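Local coordinates for hypothetical protein yiiX (Escherichia coli, PDB 2IF6) that is of unproven function but belongs to the permuted papain-like amidase family and is probably a lipid-binding hydrolase, at residues A[12-17]-A[67-72]; A[73-78]-A[172-177]; A[89-94]-A[117-122]. One frame throughout, in Å; residues are numbered along the deposited sequence.

Interaction 1 of 3, residues A[12-17]-A[67-72]; sequences FQISRS and KGKYVV
Val71 turns CG1 into the position between its backbone N and carbonyl carbon (chi1 55°), which sets that methyl 3.8 Å from CB of Phe12 on the shared face of an antiparallel beta sheet. Phe12 in turn holds CG beside its own backbone N (chi1 -59°), and this swings the ring edge to the partner chain: CD2 comes 3.7 Å from Val71 O, which lies close to the ring plane. The sheet is the main antiparallel sheet of this permuted papain-like fold, and strands 10-13 and 70-75 are neighbours inside it. Phe12 and Val71 form a hydrogen-bonded antiparallel pair. The amide N of Phe12 gives the shorter bond, 2.9 Å to Val71 O, and its N-H arrives nearly end-on to the carbonyl. The return bond, from Val71 N to Phe12 O, is longer and its donor stands out of the carbonyl plane. Phe12 O also takes a CA-H...O contact from Tyr70 CA. Beyond the segments, Tyr31 and the edge-to-face ring of Phe169 pack against Phe12.

Strand 10-13 ends at Gln13, and from there on two waters bridge the chains at Lys69 O. Both donate to this carbonyl; one takes the side-chain N-H of Gln13, the other the backbone N-H of Ile14. The extended Gln13 chain brings NE2 to its water and to the carbonyl of Trp61, and the same side chain touches His33, a member of a possible Cys-His-Glu catalytic triad with Cys112 and Glu48. At the outer end Arg16 is anchored mainly through NE to His64 O and merely skirts Lys67. The ammonium of Lys69 bonds to Pro182 O, while farther back along this side chain CD passes 4.4 Å from CD1 of Ile14.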
loop_
_atom_site.group_PDB
_atom_site.type_symbol
_atom_site.label_atom_id
_atom_site.label_comp_id
_atom_site.label_asym_id
_atom_site.label_seq_id
_atom_site.Cartn_x
_atom_site.Cartn_y
_atom_site.Cartn_z
ATOM N N PHE A 12 0.927 6.200 -3.933
ATOM C CA PHE A 12 -0.408 6.090 -3.320
ATOM C C PHE A 12 -1.416 6.671 -4.315
ATOM O O PHE A 12 -1.086 7.596 -5.073
ATOM C CB PHE A 12 -0.454 6.892 -2.006
ATOM C CG PHE A 12 0.554 6.442 -0.960
ATOM C CD1 PHE A 12 0.152 5.644 0.085
ATOM C CD2 PHE A 12 1.900 6.841 -1.018
ATOM C CE1 PHE A 12 1.073 5.203 1.042
ATOM C CE2 PHE A 12 2.833 6.384 -0.013
ATOM C CZ PHE A 12 2.386 5.620 0.988
ATOM N N GLN A 13 -2.634 6.132 -4.308
ATOM C CA GLN A 13 -3.679 6.611 -5.172
ATOM C C GLN A 13 -5.025 6.326 -4.509
ATOM O O GLN A 13 -5.091 5.635 -3.488
ATOM C CB GLN A 13 -3.595 5.907 -6.548
ATOM C CG GLN A 13 -4.002 4.425 -6.506
ATOM C CD GLN A 13 -3.910 3.688 -7.834
ATOM O OE1 GLN A 13 -4.302 2.536 -7.882
ATOM N NE2 GLN A 13 -3.419 4.332 -8.906
ATOM N N ILE A 14 -6.074 6.829 -5.147
ATOM C CA ILE A 14 -7.448 6.526 -4.782
ATOM C C ILE A 14 -7.911 5.385 -5.669
ATOM O O ILE A 14 -8.072 5.545 -6.902
ATOM C CB ILE A 14 -8.398 7.722 -5.058
ATOM C CG1 ILE A 14 -7.904 9.018 -4.398
ATOM C CG2 ILE A 14 -9.820 7.381 -4.599
ATOM C CD1 ILE A 14 -8.712 10.225 -4.876
ATOM N N SER A 15 -8.116 4.233 -5.051
ATOM C CA SER A 15 -8.691 3.067 -5.728
ATOM C C SER A 15 -10.114 3.375 -6.282
ATOM O O SER A 15 -10.876 4.138 -5.669
ATOM C CB SER A 15 -8.766 1.902 -4.741
ATOM O OG SER A 15 -9.528 0.842 -5.279
ATOM N N ARG A 16 -10.444 2.782 -7.427
ATOM C CA ARG A 16 -11.814 2.836 -7.979
ATOM C C ARG A 16 -12.686 1.628 -7.551
ATOM O O ARG A 16 -13.857 1.528 -7.942
ATOM C CB ARG A 16 -11.783 2.898 -9.493
ATOM C CG ARG A 16 -11.220 4.173 -10.098
ATOM C CD ARG A 16 -11.080 3.932 -11.587
ATOM N NE ARG A 16 -10.078 4.799 -12.191
ATOM C CZ ARG A 16 -10.344 5.791 -13.042
ATOM N NH1 ARG A 16 -11.597 6.036 -13.418
ATOM N NH2 ARG A 16 -9.348 6.535 -13.528
ATOM N N SER A 17 -12.116 0.731 -6.757
ATOM C CA SER A 17 -12.842 -0.427 -6.227
ATOM C C SER A 17 -13.930 -0.007 -5.253
ATOM O O SER A 17 -13.858 1.064 -4.674
ATOM C CB SER A 17 -11.894 -1.355 -5.492
ATOM O OG SER A 17 -11.536 -0.811 -4.223
ATOM N N LYS A 67 -9.167 9.877 -11.087
ATOM C CA LYS A 67 -8.698 11.167 -11.590
ATOM C C LYS A 67 -7.190 11.213 -11.889
ATOM O O LYS A 67 -6.642 12.300 -12.112
ATOM C CB LYS A 67 -9.105 12.293 -10.627
ATOM C CG LYS A 67 -10.617 12.635 -10.644
ATOM C CD LYS A 67 -10.934 13.626 -11.755
ATOM C CE LYS A 67 -12.419 13.981 -11.730
ATOM N NZ LYS A 67 -13.044 13.644 -13.063
ATOM N N GLY A 68 -6.539 10.043 -11.940
ATOM C CA GLY A 68 -5.098 9.965 -12.202
ATOM C C GLY A 68 -4.216 10.518 -11.081
ATOM O O GLY A 68 -3.011 10.751 -11.301
ATOM N N LYS A 69 -4.803 10.780 -9.901
ATOM C CA LYS A 69 -4.080 11.438 -8.809
ATOM C C LYS A 69 -3.121 10.450 -8.159
ATOM O O LYS A 69 -3.440 9.255 -8.024
ATOM C CB LYS A 69 -5.015 11.949 -7.734
ATOM C CG LYS A 69 -5.946 13.044 -8.203
ATOM C CD LYS A 69 -6.740 13.514 -6.989
ATOM C CE LYS A 69 -7.667 14.629 -7.366
ATOM N NZ LYS A 69 -8.268 15.218 -6.120
ATOM N N TYR A 70 -1.952 10.946 -7.756
ATOM C CA TYR A 70 -0.995 10.101 -7.051
ATOM C C TYR A 70 -0.026 10.985 -6.275
ATOM O O TYR A 70 0.150 12.186 -6.578
ATOM C CB TYR A 70 -0.240 9.132 -8.019
ATOM C CG TYR A 70 0.757 9.809 -8.944
ATOM C CD1 TYR A 70 2.100 9.960 -8.575
ATOM C CD2 TYR A 70 0.349 10.315 -10.193
ATOM C CE1 TYR A 70 3.006 10.598 -9.418
ATOM C CE2 TYR A 70 1.245 10.945 -11.061
ATOM C CZ TYR A 70 2.571 11.094 -10.663
ATOM O OH TYR A 70 3.453 11.723 -11.517
ATOM N N VAL A 71 0.597 10.380 -5.279
ATOM C CA VAL A 71 1.669 11.035 -4.518
ATOM C C VAL A 71 2.691 9.957 -4.257
ATOM O O VAL A 71 2.329 8.764 -4.117
ATOM C CB VAL A 71 1.159 11.645 -3.191
ATOM C CG1 VAL A 71 0.452 10.610 -2.345
ATOM C CG2 VAL A 71 2.322 12.288 -2.390
ATOM N N VAL A 72 3.964 10.353 -4.221
ATOM C CA VAL A 72 5.055 9.401 -4.069
ATOM C C VAL A 72 5.880 9.764 -2.852
ATOM O O VAL A 72 6.274 10.915 -2.710
ATOM C CB VAL A 72 5.979 9.414 -5.316
ATOM C CG1 VAL A 72 7.086 8.405 -5.130
ATOM C CG2 VAL A 72 5.166 9.070 -6.604
HETATM O O HOH W 1 -2.937 7.206 -9.655
HETATM O O HOH W 2 -5.954 8.330 -7.713
#

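Interaction 2 of 3, residues A[73-78]-A[172-177]; sequences RRVEGG and PQLTTV
The guanidinium of Arg73 lies with one face over the Leu174 carbonyl, whose O is 3.8 Å from the plane and displaced from the centre of the group, while at its edge NH1 gives a hydrogen bond of 2.9 Å to Thr176 OG1. That acceptor is only 8° out of the guanidinium plane. Two bends in the Arg73 chain, at chi2 and chi3, fold the group back across strand 174-177. NH2 bonds to the carbonyl of Phe169, whose ring also makes a cation-pi contact with this arginine. On the other side of the sheet, the Arg74 guanidinium has Val177 CG2 over one face, again off centre. CG1 of the same valine meets Arg74 CB at 3.6 Å, the side chains crossing at about a right angle; a salt bridge from NE to Asp9 and a weak bond from NH2 to Gln4 O hold the far end.

These arginines sit where strand 70-75 pairs with strand 174-180, the antiparallel edge strand of the main sheet. Arg74 and Thr175 exchange two backbone hydrogen bonds, each 2.9 Å between N and O, and the non-hydrogen-bonded pairs Arg73-Thr176 and Val75-Leu174 lie to either side. The axes of the two strand segments diverge strongly from antiparallel, at 131°. Leu174 wedges its branches against the partner strand: CD1 rests 3.7 Å from Arg73 CB, and CD2 faces the Arg74-Val75 peptide and Val75 CG2. Beyond the last bridge Glu76 N still reaches back to Gln173 O at 2.8 Å, and a water donates to that carbonyl and to Glu76 O. Here the chain leaves the sheet through a type II turn from Val75 to Gly78, while the methylene CG of Glu76 packs on Thr175 CB.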
loop_
_atom_site.group_PDB
_atom_site.type_symbol
_atom_site.label_atom_id
_atom_site.label_comp_id
_atom_site.label_asym_id
_atom_site.label_seq_id
_atom_site.Cartn_x
_atom_site.Cartn_y
_atom_site.Cartn_z
ATOM N N ARG A 73 6.164 8.782 -1.992
ATOM C CA ARG A 73 7.047 9.004 -0.846
ATOM C C ARG A 73 8.356 8.237 -1.046
ATOM O O ARG A 73 8.381 7.177 -1.682
ATOM C CB ARG A 73 6.374 8.535 0.439
ATOM C CG ARG A 73 5.047 9.250 0.703
ATOM C CD ARG A 73 5.284 10.578 1.403
ATOM N NE ARG A 73 5.248 10.467 2.851
ATOM C CZ ARG A 73 5.363 11.513 3.664
ATOM N NH1 ARG A 73 5.516 12.744 3.158
ATOM N NH2 ARG A 73 5.340 11.330 4.981
ATOM N N ARG A 74 9.440 8.773 -0.517
ATOM C CA ARG A 74 10.741 8.098 -0.598
ATOM C C ARG A 74 11.490 8.242 0.702
ATOM O O ARG A 74 11.353 9.257 1.394
ATOM C CB ARG A 74 11.570 8.740 -1.745
ATOM C CG ARG A 74 13.055 8.270 -1.784
ATOM C CD ARG A 74 13.852 8.941 -2.924
ATOM N NE ARG A 74 13.188 8.749 -4.218
ATOM C CZ ARG A 74 13.428 9.476 -5.304
ATOM N NH1 ARG A 74 14.370 10.436 -5.256
ATOM N NH2 ARG A 74 12.770 9.213 -6.441
ATOM N N VAL A 75 12.351 7.271 1.031
ATOM C CA VAL A 75 13.121 7.446 2.242
ATOM C C VAL A 75 13.959 8.715 2.097
ATOM O O VAL A 75 14.609 8.909 1.078
ATOM C CB VAL A 75 14.001 6.205 2.534
ATOM C CG1 VAL A 75 15.016 6.532 3.640
ATOM C CG2 VAL A 75 13.081 4.996 2.893
ATOM N N GLU A 76 13.939 9.565 3.121
ATOM C CA GLU A 76 14.561 10.877 3.042
ATOM C C GLU A 76 16.077 10.741 2.851
ATOM O O GLU A 76 16.751 9.957 3.582
ATOM C CB GLU A 76 14.246 11.724 4.284
ATOM C CG GLU A 76 14.329 13.222 3.930
ATOM C CD GLU A 76 14.184 14.123 5.110
ATOM O OE1 GLU A 76 13.829 13.627 6.198
ATOM O OE2 GLU A 76 14.379 15.339 4.940
ATOM N N GLY A 77 16.590 11.483 1.870
ATOM C CA GLY A 77 18.008 11.336 1.430
ATOM C C GLY A 77 18.291 10.208 0.432
ATOM O O GLY A 77 19.422 10.073 -0.086
ATOM N N GLY A 78 17.265 9.416 0.128
ATOM C CA GLY A 78 17.361 8.369 -0.891
ATOM C C GLY A 78 17.948 7.078 -0.357
ATOM O O GLY A 78 18.619 7.070 0.709
ATOM N N PRO A 172 7.944 7.788 9.597
ATOM C CA PRO A 172 8.875 8.895 9.856
ATOM C C PRO A 172 10.033 9.038 8.864
ATOM O O PRO A 172 10.534 10.150 8.653
ATOM C CB PRO A 172 9.403 8.622 11.265
ATOM C CG PRO A 172 9.166 7.217 11.511
ATOM C CD PRO A 172 7.944 6.802 10.701
ATOM N N GLN A 173 10.408 7.926 8.239
ATOM C CA GLN A 173 11.550 7.912 7.302
ATOM C C GLN A 173 11.279 8.688 6.006
ATOM O O GLN A 173 12.235 9.059 5.301
ATOM C CB GLN A 173 11.996 6.466 7.008
ATOM C CG GLN A 173 12.259 5.631 8.256
ATOM C CD GLN A 173 11.042 4.812 8.706
ATOM O OE1 GLN A 173 9.894 5.251 8.566
ATOM N NE2 GLN A 173 11.294 3.632 9.269
ATOM N N LEU A 174 10.008 9.003 5.731
ATOM C CA LEU A 174 9.598 9.309 4.375
ATOM C C LEU A 174 9.501 10.782 4.099
ATOM O O LEU A 174 9.190 11.548 4.995
ATOM C CB LEU A 174 8.277 8.591 4.038
ATOM C CG LEU A 174 8.199 7.077 4.078
ATOM C CD1 LEU A 174 6.821 6.635 3.598
ATOM C CD2 LEU A 174 9.303 6.470 3.259
ATOM N N THR A 175 9.800 11.174 2.875
ATOM C CA THR A 175 9.536 12.519 2.435
ATOM C C THR A 175 8.788 12.428 1.106
ATOM O O THR A 175 8.929 11.425 0.404
ATOM C CB THR A 175 10.902 13.300 2.237
ATOM O OG1 THR A 175 10.621 14.666 1.993
ATOM C CG2 THR A 175 11.705 12.764 1.047
ATOM N N THR A 176 8.065 13.467 0.715
ATOM C CA THR A 176 7.364 13.420 -0.562
ATOM C C THR A 176 8.257 13.852 -1.733
ATOM O O THR A 176 8.839 14.940 -1.697
ATOM C CB THR A 176 6.150 14.338 -0.546
ATOM O OG1 THR A 176 5.267 13.976 0.511
ATOM C CG2 THR A 176 5.447 14.308 -1.884
ATOM N N VAL A 177 8.309 13.047 -2.789
ATOM C CA VAL A 177 9.189 13.314 -3.948
ATOM C C VAL A 177 8.387 13.529 -5.253
ATOM O O VAL A 177 8.947 13.921 -6.278
ATOM C CB VAL A 177 10.241 12.197 -4.142
ATOM C CG1 VAL A 177 11.191 12.118 -2.927
ATOM C CG2 VAL A 177 9.565 10.845 -4.429
HETATM O O HOH W 3 7.092 14.072 5.806
HETATM O O HOH W 4 15.323 9.062 6.390
#

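Interaction 3 of 3, residues A[89-94]-A[117-122]; sequences QTAKRY and WKVYQN
Lys118 meets Tyr94 through its CB, 3.8 Å from the phenol OH, the two side chains crossing at about a right angle. Beyond CB the lysine chain runs extended away from the contact to salt bridges with Glu114 and Asp107, and it makes a cation-pi contact with Trp105. Val119, one residue on, is the wedge between the helices. Its CG2, anti to the carbonyl carbon, lies 3.8 Å from Tyr94 CD2 and 3.9 Å from Ala91 CA, approaching the ring obliquely; CG1 points at the methyl of Thr90. The same Thr90 CG2 is also 3.9 Å from Val119 O, while the Thr90 hydroxyl turns back to Lys86 O in its own helix.

Asn122, a turn later, holds CG anti to its carbonyl carbon (chi1 -75°) and folds its amide back on the helix, where ND2 donates to Lys118 O at 2.9 Å. That carbonyl also accepts the helical bond from Asn122 N, the two donors arriving from opposite faces of its plane. The side-chain ND2 lies near the ring plane of Tyr94, 3.1 Å from OH, with amide and ring planes 32° apart. Asn122 CB meanwhile rests on Thr90 CG2 and on the edge of the Arg93 guanidinium, at the exposed margin of the contact. Phe47 of strand 43-49 touches Ala91, Tyr94 and Val119 from the sheet side. This is helix-helix packing against the beta sheet of a papain-like fold, and the N-terminal end of helix 112-124 would carry the nucleophilic cysteine if the protein works as papain-like enzymes do.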
loop_
_atom_site.group_PDB
_atom_site.type_symbol
_atom_site.label_atom_id
_atom_site.label_comp_id
_atom_site.label_asym_id
_atom_site.label_seq_id
_atom_site.Cartn_x
_atom_site.Cartn_y
_atom_site.Cartn_z
ATOM N N GLN A 89 14.892 -7.669 -4.617
ATOM C CA GLN A 89 15.103 -9.102 -4.320
ATOM C C GLN A 89 14.017 -9.695 -3.427
ATOM O O GLN A 89 13.484 -10.783 -3.666
ATOM C CB GLN A 89 16.451 -9.246 -3.595
ATOM C CG GLN A 89 17.036 -10.651 -3.482
ATOM C CD GLN A 89 18.475 -10.658 -2.924
ATOM O OE1 GLN A 89 18.809 -9.926 -1.972
ATOM N NE2 GLN A 89 19.325 -11.511 -3.506
ATOM N N THR A 90 13.745 -8.987 -2.341
ATOM C CA THR A 90 12.713 -9.395 -1.399
ATOM C C THR A 90 11.338 -9.368 -2.023
ATOM O O THR A 90 10.547 -10.261 -1.776
ATOM C CB THR A 90 12.739 -8.480 -0.160
ATOM O OG1 THR A 90 14.006 -8.613 0.469
ATOM C CG2 THR A 90 11.657 -8.867 0.847
ATOM N N ALA A 91 11.050 -8.339 -2.836
ATOM C CA ALA A 91 9.738 -8.224 -3.465
ATOM C C ALA A 91 9.415 -9.518 -4.219
ATOM O O ALA A 91 8.254 -9.938 -4.271
ATOM C CB ALA A 91 9.676 -7.046 -4.392
ATOM N N LYS A 92 10.445 -10.141 -4.800
ATOM C CA LYS A 92 10.251 -11.347 -5.621
ATOM C C LYS A 92 9.605 -12.499 -4.863
ATOM O O LYS A 92 8.912 -13.297 -5.453
ATOM C CB LYS A 92 11.578 -11.831 -6.208
ATOM C CG LYS A 92 12.137 -10.924 -7.273
ATOM C CD LYS A 92 13.450 -11.496 -7.827
ATOM C CE LYS A 92 13.969 -10.589 -8.946
ATOM N NZ LYS A 92 15.336 -10.979 -9.464
ATOM N N ARG A 93 9.828 -12.571 -3.561
ATOM C CA ARG A 93 9.331 -13.665 -2.721
ATOM C C ARG A 93 7.812 -13.642 -2.545
ATOM O O ARG A 93 7.233 -14.640 -2.158
ATOM C CB ARG A 93 10.016 -13.649 -1.346
ATOM C CG ARG A 93 11.563 -13.622 -1.401
ATOM C CD ARG A 93 12.197 -13.427 -0.016
ATOM N NE ARG A 93 11.646 -14.331 0.992
ATOM C CZ ARG A 93 11.361 -13.964 2.245
ATOM N NH1 ARG A 93 11.576 -12.706 2.650
ATOM N NH2 ARG A 93 10.848 -14.849 3.102
ATOM N N TYR A 94 7.169 -12.510 -2.842
ATOM C CA TYR A 94 5.715 -12.346 -2.643
ATOM C C TYR A 94 4.924 -12.410 -3.957
ATOM O O TYR A 94 3.685 -12.417 -3.940
ATOM C CB TYR A 94 5.428 -11.002 -1.936
ATOM C CG TYR A 94 6.053 -10.912 -0.555
ATOM C CD1 TYR A 94 5.333 -11.266 0.578
ATOM C CD2 TYR A 94 7.366 -10.481 -0.393
ATOM C CE1 TYR A 94 5.918 -11.185 1.859
ATOM C CE2 TYR A 94 7.969 -10.430 0.865
ATOM C CZ TYR A 94 7.243 -10.775 1.981
ATOM O OH TYR A 94 7.840 -10.707 3.223
ATOM N N TRP A 117 4.824 -2.969 3.378
ATOM C CA TRP A 117 5.374 -2.923 4.741
ATOM C C TRP A 117 6.290 -4.116 4.914
ATOM O O TRP A 117 7.430 -3.970 5.391
ATOM C CB TRP A 117 4.263 -2.924 5.801
ATOM C CG TRP A 117 4.744 -2.553 7.197
ATOM C CD1 TRP A 117 4.736 -1.308 7.766
ATOM C CD2 TRP A 117 5.351 -3.433 8.162
ATOM N NE1 TRP A 117 5.264 -1.368 9.043
ATOM C CE2 TRP A 117 5.654 -2.656 9.306
ATOM C CE3 TRP A 117 5.642 -4.805 8.174
ATOM C CZ2 TRP A 117 6.257 -3.208 10.453
ATOM C CZ3 TRP A 117 6.231 -5.359 9.322
ATOM C CH2 TRP A 117 6.534 -4.551 10.443
ATOM N N LYS A 118 5.820 -5.292 4.506
ATOM C CA LYS A 118 6.585 -6.532 4.720
ATOM C C LYS A 118 7.887 -6.580 3.912
ATOM O O LYS A 118 8.916 -7.096 4.384
ATOM C CB LYS A 118 5.738 -7.773 4.485
ATOM C CG LYS A 118 4.801 -8.059 5.646
ATOM C CD LYS A 118 3.852 -9.186 5.343
ATOM C CE LYS A 118 3.022 -9.540 6.611
ATOM N NZ LYS A 118 2.053 -10.645 6.420
ATOM N N VAL A 119 7.872 -6.000 2.722
ATOM C CA VAL A 119 9.081 -5.961 1.894
ATOM C C VAL A 119 10.154 -5.064 2.553
ATOM O O VAL A 119 11.316 -5.454 2.663
ATOM C CB VAL A 119 8.777 -5.548 0.432
ATOM C CG1 VAL A 119 10.094 -5.185 -0.296
ATOM C CG2 VAL A 119 8.010 -6.701 -0.311
ATOM N N TYR A 120 9.760 -3.891 3.043
ATOM C CA TYR A 120 10.735 -2.983 3.668
ATOM C C TYR A 120 11.312 -3.615 4.916
ATOM O O TYR A 120 12.511 -3.474 5.212
ATOM C CB TYR A 120 10.104 -1.629 4.008
ATOM C CG TYR A 120 10.430 -0.581 2.979
ATOM C CD1 TYR A 120 9.680 -0.459 1.808
ATOM C CD2 TYR A 120 11.529 0.249 3.140
ATOM C CE1 TYR A 120 10.008 0.514 0.847
ATOM C CE2 TYR A 120 11.880 1.194 2.185
ATOM C CZ TYR A 120 11.110 1.326 1.039
ATOM O OH TYR A 120 11.434 2.298 0.124
ATOM N N GLN A 121 10.452 -4.306 5.646
ATOM C CA GLN A 121 10.856 -4.863 6.927
ATOM C C GLN A 121 11.826 -5.993 6.653
ATOM O O GLN A 121 12.870 -6.084 7.272
ATOM C CB GLN A 121 9.629 -5.328 7.717
ATOM C CG GLN A 121 9.839 -6.551 8.678
ATOM C CD GLN A 121 10.824 -6.299 9.793
ATOM O OE1 GLN A 121 11.510 -7.233 10.257
ATOM N NE2 GLN A 121 10.913 -5.052 10.240
ATOM N N ASN A 122 11.482 -6.853 5.705
ATOM C CA ASN A 122 12.305 -8.023 5.460
ATOM C C ASN A 122 13.585 -7.744 4.687
ATOM O O ASN A 122 14.587 -8.409 4.907
ATOM C CB ASN A 122 11.477 -9.145 4.847
ATOM C CG ASN A 122 10.585 -9.815 5.887
ATOM O OD1 ASN A 122 11.086 -10.401 6.853
ATOM N ND2 ASN A 122 9.274 -9.675 5.738
#

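From the N terminus, strand 10-13 is followed by helix 20-27, three further strands and helix 58-63 before 67-72 returns beside it, so interaction 1 closes the first loop. The same strand, 70-75, runs straight on into interaction 2, which closes a much longer loop only when strand 174-180, near the C terminus, comes alongside. Interaction 3 nests inside that loop, joining helix 81-91 to helix 112-124. Interactions 1 and 2 touch, for Val72 O probably accepts from Val177 N, and together they set three neighbouring strands side by side. Interaction 3 meets interaction 2 where Val75 packs on Tyr120, but stays about 9 Å from interaction 1 at the nearest atoms.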